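Local coordinates for Asp/Glu-specific dipeptidyl-peptidase (Flavobacterium psychrophilum, PDB 5JXF), which removes dipeptides from the N terminus of oligopeptides, with strict specificity for aspartate or glutamate as the second residue, at the P1 position, at residues D237-F241 with V706-V710; E368-Q372 with Y384-L388; V403-F408 with L473-P479. All coordinates share one frame; numbering follows the deposited sequence.

Contact 1: residues D237-F241 with V706-V710; sequences DFSMF and VLFIV
F238 and V706 meet through a CH-pi contact: CG1 of V706 stands over the ring face, 3.8 Å from its centroid and only 9° off the normal. That methyl is anti to the backbone N of V706 (chi1 175°), a rotamer that turns it out from the helix toward the ring.

The remaining contacts are plain apolar ones. At the ring edge, near the plane, CG2 of I709 lies 3.7 Å from CE1 of F238, while V710 CG2 approaches the same ring obliquely. The extended, unbranched chain of M240 carries its methyl CE to within 3.7 Å of V710 CG2. Beta-branched residues suit this helix face, since they offer methyls close to the backbone, and a flat ring can lie against several at once.

Polar bonds belong to the other side of segment 237-241. D237, a charge-relay residue by similarity, points away from the helix and is hydrogen-bonded through OD2 to H101 ND1, while S239 OG bonds to N99 O.

The contact thus sets helix 703-713 against the start of strand 239-245 and the residue leading into it. That strand runs between strands 95-98 and 197-214; L97 and L676, the latter from strand 673-680, also touch F238.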
loop_
_atom_site.group_PDB
_atom_site.type_symbol
_atom_site.label_atom_id
_atom_site.label_comp_id
_atom_site.label_asym_id
_atom_site.label_seq_id
_atom_site.Cartn_x
_atom_site.Cartn_y
_atom_site.Cartn_z
ATOM N N ASP A 237 -8.472 -17.341 9.058
ATOM C CA ASP A 237 -8.410 -18.374 8.038
ATOM C C ASP A 237 -8.435 -19.765 8.677
ATOM O O ASP A 237 -7.380 -20.344 8.881
ATOM C CB ASP A 237 -7.143 -18.195 7.193
ATOM C CG ASP A 237 -7.170 -19.013 5.884
ATOM O OD1 ASP A 237 -8.017 -19.922 5.743
ATOM O OD2 ASP A 237 -6.321 -18.763 5.003
ATOM N N PHE A 238 -9.623 -20.278 9.009
ATOM C CA PHE A 238 -9.716 -21.608 9.605
ATOM C C PHE A 238 -11.004 -22.362 9.273
ATOM O O PHE A 238 -12.002 -21.769 8.866
ATOM C CB PHE A 238 -9.559 -21.520 11.128
ATOM C CG PHE A 238 -10.814 -21.145 11.859
ATOM C CD1 PHE A 238 -11.170 -19.811 12.024
ATOM C CD2 PHE A 238 -11.631 -22.133 12.400
ATOM C CE1 PHE A 238 -12.329 -19.465 12.710
ATOM C CE2 PHE A 238 -12.783 -21.816 13.074
ATOM C CZ PHE A 238 -13.138 -20.462 13.245
ATOM N N SER A 239 -10.966 -23.683 9.444
ATOM C CA SER A 239 -12.182 -24.496 9.408
ATOM C C SER A 239 -11.944 -25.757 10.246
ATOM O O SER A 239 -10.808 -26.087 10.563
ATOM C CB SER A 239 -12.579 -24.851 7.974
ATOM O OG SER A 239 -11.541 -25.559 7.315
ATOM N N MET A 240 -13.019 -26.426 10.636
ATOM C CA MET A 240 -12.912 -27.561 11.543
ATOM C C MET A 240 -13.558 -28.798 10.965
ATOM O O MET A 240 -14.635 -28.744 10.378
ATOM C CB MET A 240 -13.533 -27.239 12.895
ATOM C CG MET A 240 -12.755 -26.184 13.671
ATOM S SD MET A 240 -13.363 -25.917 15.339
ATOM C CE MET A 240 -12.095 -24.837 16.013
ATOM N N PHE A 241 -12.869 -29.916 11.138
ATOM C CA PHE A 241 -13.350 -31.200 10.653
ATOM C C PHE A 241 -13.283 -32.191 11.800
ATOM O O PHE A 241 -12.697 -31.875 12.840
ATOM C CB PHE A 241 -12.506 -31.662 9.467
ATOM C CG PHE A 241 -12.756 -30.880 8.202
ATOM C CD1 PHE A 241 -12.179 -29.629 8.012
ATOM C CD2 PHE A 241 -13.583 -31.389 7.206
ATOM C CE1 PHE A 241 -12.413 -28.922 6.853
ATOM C CE2 PHE A 241 -13.814 -30.687 6.042
ATOM C CZ PHE A 241 -13.229 -29.454 5.866
ATOM N N VAL A 706 -9.418 -17.606 16.598
ATOM C CA VAL A 706 -10.144 -18.808 16.198
ATOM C C VAL A 706 -11.247 -19.134 17.201
ATOM O O VAL A 706 -12.423 -19.268 16.839
ATOM C CB VAL A 706 -9.203 -20.020 16.065
ATOM C CG1 VAL A 706 -10.002 -21.288 15.761
ATOM C CG2 VAL A 706 -8.164 -19.747 14.988
ATOM N N LEU A 707 -10.875 -19.231 18.470
ATOM C CA LEU A 707 -11.846 -19.605 19.496
ATOM C C LEU A 707 -12.939 -18.537 19.647
ATOM O O LEU A 707 -14.124 -18.862 19.762
ATOM C CB LEU A 707 -11.144 -19.851 20.831
ATOM C CG LEU A 707 -10.052 -20.925 20.892
ATOM C CD1 LEU A 707 -9.413 -20.922 22.271
ATOM C CD2 LEU A 707 -10.592 -22.319 20.554
ATOM N N PHE A 708 -12.540 -17.270 19.619
ATOM C CA PHE A 708 -13.499 -16.162 19.578
ATOM C C PHE A 708 -14.541 -16.347 18.464
ATOM O O PHE A 708 -15.736 -16.156 18.678
ATOM C CB PHE A 708 -12.773 -14.821 19.385
ATOM C CG PHE A 708 -13.696 -13.647 19.216
ATOM C CD1 PHE A 708 -14.229 -12.993 20.326
ATOM C CD2 PHE A 708 -14.026 -13.187 17.954
ATOM C CE1 PHE A 708 -15.083 -11.904 20.170
ATOM C CE2 PHE A 708 -14.870 -12.090 17.793
ATOM C CZ PHE A 708 -15.406 -11.449 18.905
ATOM N N ILE A 709 -14.091 -16.727 17.277
ATOM C CA ILE A 709 -15.023 -16.848 16.173
ATOM C C ILE A 709 -15.938 -18.068 16.389
ATOM O O ILE A 709 -17.153 -17.979 16.212
ATOM C CB ILE A 709 -14.284 -16.951 14.847
ATOM C CG1 ILE A 709 -13.613 -15.615 14.529
ATOM C CG2 ILE A 709 -15.240 -17.340 13.730
ATOM C CD1 ILE A 709 -14.616 -14.524 14.145
ATOM N N VAL A 710 -15.355 -19.193 16.793
ATOM C CA VAL A 710 -16.140 -20.379 17.127
ATOM C C VAL A 710 -17.202 -20.063 18.189
ATOM O O VAL A 710 -18.371 -20.491 18.116
ATOM C CB VAL A 710 -15.224 -21.512 17.644
ATOM C CG1 VAL A 710 -16.061 -22.681 18.123
ATOM C CG2 VAL A 710 -14.228 -21.921 16.563
#

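Contact 2: residues E368-Q372 with Y384-L388; sequences EKDFQ and YGNLL
The F371 ring leaves its helix on the side opposite the backbone N (chi1 169°), which turns it toward L388, whose own CG lies anti to the carbonyl carbon (chi1 -64°) and sends the isobutyl group back across the contact. The two cross at a slant, F371 CD2 lying 3.8 Å from L388 CD1.

L388 buries the largest area here, and its forked end lets it meet two partners at once. CD1 also rests on the backbone, 3.5 Å from E368 O, while CD2 meets the aliphatic part of the glutamate at a slant, 3.8 Å from E368 CG. That leaves the carboxylate for a partner elsewhere: E368 OE1 is hydrogen-bonded to S295 OG. Beyond L388, the ring of F371 receives L387 CD1 at its edge, near the plane.

Q372 runs past L388 in the opposite direction and lays its chain over the G385 backbone, CG being 3.7 Å from G385 CA. G385 O sits over the flat face of the Q372 amide, not in line with an N-H. Although Q372 NE2 is 2.8 Å from G385 O, the angle is therefore poor; Q372 OE1, a second acceptor, is also near that oxygen at 3.2 Å, and no hydrogen bond is made. Glycine suits the turn because phi is positive there (75°).

The contact closes the short connection between helices 360-375 and 386-415 at their adjoining ends. Helix 547-571 packs against both: Y564 meets the F371 ring edge-to-face, L560 touches L387, and Y384, just before the second helix, reaches E570 through its hydroxyl.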
loop_
_atom_site.group_PDB
_atom_site.type_symbol
_atom_site.label_atom_id
_atom_site.label_comp_id
_atom_site.label_asym_id
_atom_site.label_seq_id
_atom_site.Cartn_x
_atom_site.Cartn_y
_atom_site.Cartn_z
ATOM N N GLU A 368 28.394 -20.210 -6.802
ATOM C CA GLU A 368 28.859 -21.189 -7.780
ATOM C C GLU A 368 30.328 -20.992 -8.158
ATOM O O GLU A 368 31.018 -21.950 -8.518
ATOM C CB GLU A 368 27.977 -21.131 -9.028
ATOM C CG GLU A 368 26.587 -21.672 -8.794
ATOM C CD GLU A 368 25.562 -21.089 -9.736
ATOM O OE1 GLU A 368 25.949 -20.374 -10.691
ATOM O OE2 GLU A 368 24.359 -21.334 -9.505
ATOM N N LYS A 369 30.807 -19.754 -8.070
ATOM C CA LYS A 369 32.216 -19.472 -8.323
ATOM C C LYS A 369 33.071 -19.930 -7.134
ATOM O O LYS A 369 34.292 -20.015 -7.235
ATOM C CB LYS A 369 32.426 -17.981 -8.609
ATOM C CG LYS A 369 31.982 -17.550 -10.001
ATOM N N ASP A 370 32.418 -20.231 -6.015
ATOM C CA ASP A 370 33.092 -20.785 -4.842
ATOM C C ASP A 370 32.871 -22.290 -4.762
ATOM O O ASP A 370 33.630 -23.010 -4.113
ATOM C CB ASP A 370 32.587 -20.119 -3.560
ATOM C CG ASP A 370 33.201 -20.723 -2.308
ATOM O OD1 ASP A 370 34.381 -21.132 -2.355
ATOM O OD2 ASP A 370 32.498 -20.806 -1.280
ATOM N N PHE A 371 31.812 -22.753 -5.414
ATOM C CA PHE A 371 31.474 -24.170 -5.442
ATOM C C PHE A 371 32.599 -24.968 -6.083
ATOM O O PHE A 371 33.207 -25.829 -5.454
ATOM C CB PHE A 371 30.164 -24.392 -6.205
ATOM C CG PHE A 371 29.875 -25.835 -6.521
ATOM C CD1 PHE A 371 29.478 -26.710 -5.525
ATOM C CD2 PHE A 371 29.993 -26.314 -7.822
ATOM C CE1 PHE A 371 29.210 -28.037 -5.816
ATOM C CE2 PHE A 371 29.725 -27.642 -8.119
ATOM C CZ PHE A 371 29.333 -28.503 -7.115
ATOM N N GLN A 372 32.867 -24.659 -7.344
ATOM C CA GLN A 372 33.913 -25.320 -8.109
ATOM C C GLN A 372 35.306 -25.066 -7.550
ATOM O O GLN A 372 36.211 -25.883 -7.733
ATOM C CB GLN A 372 33.843 -24.873 -9.563
ATOM C CG GLN A 372 34.068 -25.995 -10.550
ATOM C CD GLN A 372 33.461 -25.692 -11.907
ATOM O OE1 GLN A 372 32.507 -24.947 -12.005
ATOM N NE2 GLN A 372 34.045 -26.227 -12.955
ATOM N N TYR A 384 32.128 -33.821 -10.363
ATOM C CA TYR A 384 31.522 -32.486 -10.300
ATOM C C TYR A 384 32.175 -31.549 -11.314
ATOM O O TYR A 384 32.596 -31.973 -12.397
ATOM C CB TYR A 384 31.653 -31.900 -8.894
ATOM C CG TYR A 384 31.181 -32.845 -7.801
ATOM C CD1 TYR A 384 30.290 -33.875 -8.089
ATOM C CD2 TYR A 384 31.656 -32.741 -6.495
ATOM C CE1 TYR A 384 29.867 -34.753 -7.121
ATOM C CE2 TYR A 384 31.232 -33.628 -5.510
ATOM C CZ TYR A 384 30.342 -34.626 -5.828
ATOM O OH TYR A 384 29.929 -35.492 -4.843
ATOM N N GLY A 385 32.255 -30.272 -10.961
ATOM C CA GLY A 385 32.985 -29.321 -11.771
ATOM C C GLY A 385 32.253 -28.937 -13.041
ATOM O O GLY A 385 31.711 -27.829 -13.169
ATOM N N ASN A 386 32.272 -29.860 -13.996
ATOM C CA ASN A 386 31.584 -29.711 -15.267
ATOM C C ASN A 386 30.089 -29.397 -15.110
ATOM O O ASN A 386 29.524 -28.666 -15.923
ATOM C CB ASN A 386 31.773 -30.986 -16.088
ATOM C CG ASN A 386 33.129 -31.044 -16.794
ATOM O OD1 ASN A 386 33.710 -30.018 -17.172
ATOM N ND2 ASN A 386 33.613 -32.255 -17.010
ATOM N N LEU A 387 29.476 -29.945 -14.054
ATOM C CA LEU A 387 28.069 -29.706 -13.694
ATOM C C LEU A 387 27.521 -28.337 -14.088
ATOM O O LEU A 387 26.567 -28.237 -14.854
ATOM C CB LEU A 387 27.884 -29.881 -12.184
ATOM C CG LEU A 387 28.080 -31.278 -11.603
ATOM C CD1 LEU A 387 27.922 -31.239 -10.088
ATOM C CD2 LEU A 387 27.109 -32.272 -12.233
ATOM N N LEU A 388 28.139 -27.285 -13.567
ATOM C CA LEU A 388 27.687 -25.926 -13.837
ATOM C C LEU A 388 27.681 -25.610 -15.335
ATOM O O LEU A 388 26.778 -24.933 -15.829
ATOM C CB LEU A 388 28.559 -24.923 -13.078
ATOM C CG LEU A 388 28.472 -25.020 -11.550
ATOM C CD1 LEU A 388 29.467 -24.084 -10.880
ATOM C CD2 LEU A 388 27.055 -24.728 -11.064
#

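Contact 3: residues V403-F408 with L473-P479; sequences VSRDYF and LYATKAP
The carbonyl oxygen of L473, which the Y407 ring approaches obliquely, accepts the helical bond from K477 N at 2.8 Å. No hydrogen bond crosses between the segments; what joins them is aromatic and aliphatic contact.

Y407 carries most of it. Its CG is anti to the carbonyl carbon (chi1 -82°), which sends the ring across to K477 and A478; the methyl of A478 sits over one face, 4.1 Å from the centroid and 17° off the normal. The CB of Y407 presses on the rim of the other tyrosine, 3.4 Å from Y474 CE1. The Y474 hydroxyl end comes up against the backbone of S404 and the start of the F408 side chain, and Y474 OH is 3.9 Å from F408 CB. A small serine suits this place, leaving room for P479, whose CG lies 3.7 Å from S404 CB; the proline CD also meets V403 CG1 at 3.6 Å. With an alanine in place of Y407, the A478 methyl would probably lose its aromatic seat and a gap would open between the two helices.

The segments 403-408 and 473-477 run nearly antiparallel (161°), with their axes 10.7 Å apart at closest approach. Helix 295-325 flanks both, A308 and I312 touching Y407 and A315 touching L473, while F408 stacks on Y542 and meets Y423 edge-to-face.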
loop_
_atom_site.group_PDB
_atom_site.type_symbol
_atom_site.label_atom_id
_atom_site.label_comp_id
_atom_site.label_asym_id
_atom_site.label_seq_id
_atom_site.Cartn_x
_atom_site.Cartn_y
_atom_site.Cartn_z
ATOM N N VAL A 403 8.952 -23.152 -22.119
ATOM C CA VAL A 403 7.995 -22.081 -22.315
ATOM C C VAL A 403 6.747 -22.574 -23.050
ATOM O O VAL A 403 5.631 -22.404 -22.567
ATOM C CB VAL A 403 8.631 -20.918 -23.100
ATOM C CG1 VAL A 403 7.560 -20.032 -23.711
ATOM C CG2 VAL A 403 9.553 -20.124 -22.192
ATOM N N SER A 404 6.949 -23.190 -24.211
ATOM C CA SER A 404 5.851 -23.688 -25.034
ATOM C C SER A 404 5.034 -24.726 -24.246
ATOM O O SER A 404 3.810 -24.823 -24.379
ATOM C CB SER A 404 6.401 -24.287 -26.337
ATOM O OG SER A 404 5.377 -24.540 -27.283
ATOM N N ARG A 405 5.722 -25.490 -23.407
ATOM C CA ARG A 405 5.054 -26.425 -22.523
ATOM C C ARG A 405 4.148 -25.685 -21.537
ATOM O O ARG A 405 2.997 -26.076 -21.321
ATOM C CB ARG A 405 6.082 -27.257 -21.767
ATOM C CG ARG A 405 5.494 -28.383 -20.982
ATOM C CD ARG A 405 6.592 -29.134 -20.272
ATOM N NE ARG A 405 6.061 -30.077 -19.291
ATOM C CZ ARG A 405 5.839 -29.790 -18.017
ATOM N NH1 ARG A 405 6.098 -28.572 -17.552
ATOM N NH2 ARG A 405 5.358 -30.726 -17.206
ATOM N N ASP A 406 4.675 -24.622 -20.940
ATOM C CA ASP A 406 3.911 -23.838 -19.973
ATOM C C ASP A 406 2.630 -23.312 -20.594
ATOM O O ASP A 406 1.561 -23.374 -19.989
ATOM C CB ASP A 406 4.745 -22.679 -19.436
ATOM C CG ASP A 406 5.743 -23.119 -18.387
ATOM O OD1 ASP A 406 5.554 -24.206 -17.794
ATOM O OD2 ASP A 406 6.711 -22.366 -18.150
ATOM N N TYR A 407 2.754 -22.806 -21.815
ATOM C CA TYR A 407 1.597 -22.331 -22.554
ATOM C C TYR A 407 0.604 -23.466 -22.804
ATOM O O TYR A 407 -0.602 -23.254 -22.737
ATOM C CB TYR A 407 2.024 -21.675 -23.878
ATOM C CG TYR A 407 2.473 -20.233 -23.741
ATOM C CD1 TYR A 407 1.540 -19.205 -23.621
ATOM C CD2 TYR A 407 3.821 -19.894 -23.737
ATOM C CE1 TYR A 407 1.929 -17.889 -23.478
ATOM C CE2 TYR A 407 4.222 -18.565 -23.602
ATOM C CZ TYR A 407 3.266 -17.572 -23.475
ATOM O OH TYR A 407 3.643 -16.259 -23.335
ATOM N N PHE A 408 1.094 -24.675 -23.070
ATOM C CA PHE A 408 0.171 -25.792 -23.300
ATOM C C PHE A 408 -0.550 -26.237 -22.018
ATOM O O PHE A 408 -1.778 -26.334 -21.998
ATOM C CB PHE A 408 0.889 -26.990 -23.923
ATOM C CG PHE A 408 -0.013 -28.166 -24.148
ATOM C CD1 PHE A 408 -0.816 -28.230 -25.274
ATOM C CD2 PHE A 408 -0.076 -29.202 -23.220
ATOM C CE1 PHE A 408 -1.659 -29.314 -25.481
ATOM C CE2 PHE A 408 -0.918 -30.281 -23.419
ATOM C CZ PHE A 408 -1.711 -30.333 -24.551
ATOM N N LEU A 473 -3.692 -15.620 -26.585
ATOM C CA LEU A 473 -2.355 -15.479 -26.018
ATOM C C LEU A 473 -1.383 -16.541 -26.541
ATOM O O LEU A 473 -0.226 -16.236 -26.846
ATOM C CB LEU A 473 -2.421 -15.536 -24.492
ATOM C CG LEU A 473 -3.064 -14.345 -23.780
ATOM C CD1 LEU A 473 -3.379 -14.695 -22.318
ATOM C CD2 LEU A 473 -2.169 -13.105 -23.875
ATOM N N TYR A 474 -1.860 -17.780 -26.646
ATOM C CA TYR A 474 -1.043 -18.897 -27.122
ATOM C C TYR A 474 -0.545 -18.634 -28.540
ATOM O O TYR A 474 0.614 -18.879 -28.858
ATOM C CB TYR A 474 -1.841 -20.210 -27.058
ATOM C CG TYR A 474 -1.009 -21.486 -27.130
ATOM C CD1 TYR A 474 0.363 -21.461 -26.923
ATOM C CD2 TYR A 474 -1.611 -22.727 -27.346
ATOM C CE1 TYR A 474 1.122 -22.626 -26.972
ATOM C CE2 TYR A 474 -0.862 -23.900 -27.391
ATOM C CZ TYR A 474 0.504 -23.843 -27.200
ATOM O OH TYR A 474 1.256 -25.005 -27.240
ATOM N N ALA A 475 -1.417 -18.123 -29.395
ATOM C CA ALA A 475 -1.010 -17.840 -30.766
ATOM C C ALA A 475 -0.005 -16.685 -30.829
ATOM O O ALA A 475 1.032 -16.789 -31.488
ATOM C CB ALA A 475 -2.228 -17.535 -31.633
ATOM N N THR A 476 -0.298 -15.600 -30.118
ATOM C CA THR A 476 0.447 -14.363 -30.307
ATOM C C THR A 476 1.746 -14.290 -29.502
ATOM O O THR A 476 2.718 -13.703 -29.970
ATOM C CB THR A 476 -0.439 -13.126 -29.968
ATOM O OG1 THR A 476 -0.695 -13.061 -28.562
ATOM C CG2 THR A 476 -1.768 -13.196 -30.721
ATOM N N LYS A 477 1.787 -14.893 -28.315
ATOM C CA LYS A 477 2.960 -14.726 -27.446
ATOM C C LYS A 477 3.804 -15.980 -27.197
ATOM O O LYS A 477 4.911 -15.883 -26.664
ATOM C CB LYS A 477 2.536 -14.136 -26.097
ATOM C CG LYS A 477 1.644 -12.910 -26.215
ATOM C CD LYS A 477 1.960 -11.871 -25.129
ATOM C CE LYS A 477 2.572 -10.609 -25.734
ATOM N NZ LYS A 477 3.248 -9.724 -24.742
ATOM N N ALA A 478 3.299 -17.146 -27.583
ATOM C CA ALA A 478 4.095 -18.366 -27.488
ATOM C C ALA A 478 5.184 -18.395 -28.566
ATOM O O ALA A 478 5.038 -17.750 -29.608
ATOM C CB ALA A 478 3.207 -19.585 -27.607
ATOM N N PRO A 479 6.275 -19.152 -28.325
ATOM C CA PRO A 479 7.341 -19.316 -29.323
ATOM C C PRO A 479 6.802 -19.888 -30.631
ATOM O O PRO A 479 6.224 -20.978 -30.652
ATOM C CB PRO A 479 8.311 -20.293 -28.649
ATOM C CG PRO A 479 7.491 -20.997 -27.625
ATOM C CD PRO A 479 6.540 -19.960 -27.124
#

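Overall arrangement
From the N terminus, the chain first reaches residues 237-241, at the start of strand 239-245, in the beta sheet that carries the probable charge-relay aspartate, and contact 1 is completed only when 706-710 returns some 465 residues later. Contacts 2 and 3 both fall within that long excursion. Contact 2 closes a loop of just eleven residues; contact 3 then opens farther along the same helix, 386-415, and closes after a mostly helical run. These two therefore follow in series, without crossing, their centres about 33 Å apart. Both lie across the chain's centre from contact 1. One contact joins strand to a helix near the C terminus, close to the probable active site; the others tie together the helical region.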